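Local coordinates for D-lactate dehydrogenase (Fermentative) (Pseudomonas aeruginosa, PDB 6ABJ), which probably catalyses the NADH-dependent reduction of pyruvate to D-lactate, as a tetrameric member of the D-isomer specific 2-hydroxyacid dehydrogenase family, at residues B[154-159]-B[214-219]. Residues are numbered along the deposited sequence; the frame is centred on the assembly and turned at random.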
loop_
_atom_site.group_PDB
_atom_site.type_symbol
_atom_site.label_atom_id
_atom_site.label_comp_id
_atom_site.label_asym_id
_atom_site.label_seq_id
_atom_site.Cartn_x
_atom_site.Cartn_y
_atom_site.Cartn_z
ATOM N N THR B 154 6.878 11.934 13.660
ATOM C CA THR B 154 6.889 12.439 15.001
ATOM C C THR B 154 5.493 12.726 15.512
ATOM O O THR B 154 4.758 13.533 14.876
ATOM C CB THR B 154 7.751 13.708 15.116
ATOM O OG1 THR B 154 9.025 13.426 14.599
ATOM C CG2 THR B 154 7.912 14.124 16.576
ATOM N N GLY B 155 5.161 12.202 16.679
ATOM C CA GLY B 155 3.877 12.461 17.332
ATOM C C GLY B 155 3.966 13.379 18.527
ATOM O O GLY B 155 4.846 14.278 18.576
ATOM N N PHE B 156 3.048 13.202 19.441
ATOM C CA PHE B 156 2.984 13.958 20.661
ATOM C C PHE B 156 2.578 13.050 21.825
ATOM O O PHE B 156 1.816 12.087 21.659
ATOM C CB PHE B 156 2.021 15.149 20.484
ATOM C CG PHE B 156 0.585 14.765 20.186
ATOM C CD1 PHE B 156 0.153 14.615 18.882
ATOM C CD2 PHE B 156 -0.328 14.584 21.181
ATOM C CE1 PHE B 156 -1.176 14.339 18.604
ATOM C CE2 PHE B 156 -1.678 14.297 20.901
ATOM C CZ PHE B 156 -2.099 14.228 19.592
ATOM N N ASP B 157 3.094 13.354 23.006
ATOM C CA ASP B 157 2.699 12.611 24.181
ATOM C C ASP B 157 1.221 12.904 24.440
ATOM O O ASP B 157 0.791 14.062 24.399
ATOM C CB ASP B 157 3.449 13.102 25.412
ATOM C CG ASP B 157 4.911 12.779 25.376
ATOM O OD1 ASP B 157 5.363 12.118 24.419
ATOM O OD2 ASP B 157 5.611 13.195 26.320
ATOM N N LEU B 158 0.447 11.869 24.739
ATOM C CA LEU B 158 -0.880 12.066 25.216
ATOM C C LEU B 158 -0.923 12.607 26.672
ATOM O O LEU B 158 -1.788 13.452 27.037
ATOM C CB LEU B 158 -1.666 10.764 25.161
ATOM C CG LEU B 158 -1.999 10.225 23.753
ATOM C CD1 LEU B 158 -2.672 8.886 23.799
ATOM C CD2 LEU B 158 -2.846 11.217 22.932
ATOM N N HIS B 159 -0.008 12.106 27.479
ATOM C CA HIS B 159 0.139 12.616 28.845
ATOM C C HIS B 159 0.122 14.129 28.896
ATOM O O HIS B 159 0.891 14.765 28.218
ATOM C CB HIS B 159 1.421 12.054 29.471
ATOM C CG HIS B 159 1.587 12.428 30.905
ATOM N ND1 HIS B 159 2.500 13.376 31.328
ATOM C CD2 HIS B 159 0.944 12.008 32.014
ATOM C CE1 HIS B 159 2.395 13.533 32.636
ATOM N NE2 HIS B 159 1.463 12.711 33.066
ATOM N N SER B 214 -9.233 22.171 23.675
ATOM C CA SER B 214 -8.891 20.778 23.583
ATOM C C SER B 214 -7.804 20.494 22.505
ATOM O O SER B 214 -7.880 21.024 21.415
ATOM C CB SER B 214 -10.149 20.002 23.230
ATOM O OG SER B 214 -11.061 19.978 24.288
ATOM N N ASP B 215 -6.855 19.624 22.815
ATOM C CA ASP B 215 -5.922 19.090 21.861
ATOM C C ASP B 215 -6.561 17.968 21.051
ATOM O O ASP B 215 -6.260 17.740 19.853
ATOM C CB ASP B 215 -4.677 18.593 22.616
ATOM C CG ASP B 215 -3.997 19.671 23.382
ATOM O OD1 ASP B 215 -3.607 20.677 22.798
ATOM O OD2 ASP B 215 -3.901 19.560 24.602
ATOM N N ILE B 216 -7.471 17.271 21.661
ATOM C CA ILE B 216 -8.168 16.141 21.005
ATOM C C ILE B 216 -9.656 16.288 21.355
ATOM O O ILE B 216 -9.945 16.493 22.511
ATOM C CB ILE B 216 -7.693 14.762 21.515
ATOM C CG1 ILE B 216 -6.220 14.544 21.187
ATOM C CG2 ILE B 216 -8.523 13.644 20.895
ATOM C CD1 ILE B 216 -5.622 13.324 21.909
ATOM N N VAL B 217 -10.542 16.225 20.369
ATOM C CA VAL B 217 -12.002 16.316 20.576
ATOM C C VAL B 217 -12.604 15.031 20.119
ATOM O O VAL B 217 -12.280 14.573 19.038
ATOM C CB VAL B 217 -12.564 17.467 19.780
ATOM C CG1 VAL B 217 -14.078 17.484 19.868
ATOM C CG2 VAL B 217 -11.983 18.790 20.206
ATOM N N SER B 218 -13.480 14.379 20.939
ATOM C CA SER B 218 -14.027 13.139 20.514
ATOM C C SER B 218 -15.552 13.243 20.676
ATOM O O SER B 218 -15.993 13.652 21.713
ATOM C CB SER B 218 -13.495 11.961 21.318
ATOM O OG SER B 218 -13.910 10.739 20.765
ATOM N N LEU B 219 -16.294 12.891 19.611
ATOM C CA LEU B 219 -17.743 12.993 19.621
ATOM C C LEU B 219 -18.390 11.692 20.106
ATOM O O LEU B 219 -18.165 10.600 19.547
ATOM C CB LEU B 219 -18.260 13.336 18.242
ATOM C CG LEU B 219 -17.623 14.531 17.596
ATOM C CD1 LEU B 219 -18.031 14.757 16.146
ATOM C CD2 LEU B 219 -17.989 15.778 18.375
#
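Ile216, the first residue of strand 216-219 in the parallel sheet of the NAD-binding Rossmann domain, meets Phe156 and Leu158 from the loop that leads into the neighbouring strand 162-166. The contact is purely apolar and small, burying 103 Å² in all, and the backbones stay well apart: even the nearest CA atoms, of Leu158 and Asp215, lie 9.3 Å from each other. The space between is spanned by side chains alone. Ile216 has its CG1 branch beside the backbone N (chi1 -63°), and CD1 continues it in an extended chain (chi2 169°), which brings the methyl to the loop. The beta-branched residue also suits an extended backbone, whose own hydrogen bonds run to Arg162 and Gly164 of the adjoining strand. Phe156 offers the rim of its ring, with CD1 of Ile216 near the ring plane and 4.2 Å from CE2 of Phe156; its side chain also touches Met244 of strand 243-247. Leu158, whose branched end suits a buried apolar site, brings CD2 inward and also packs on Ile129 and Leu130 of helix 118-134, a helix that Ile216 touches too. Part of the loop backbone is bound by a second subunit: OE1 of its Glu123 accepts the N-H of Leu158. The side chains of Leu158 and Ile216 cross at about a right angle, with CD2 of Leu158 3.6 Å from CD1 of Ile216.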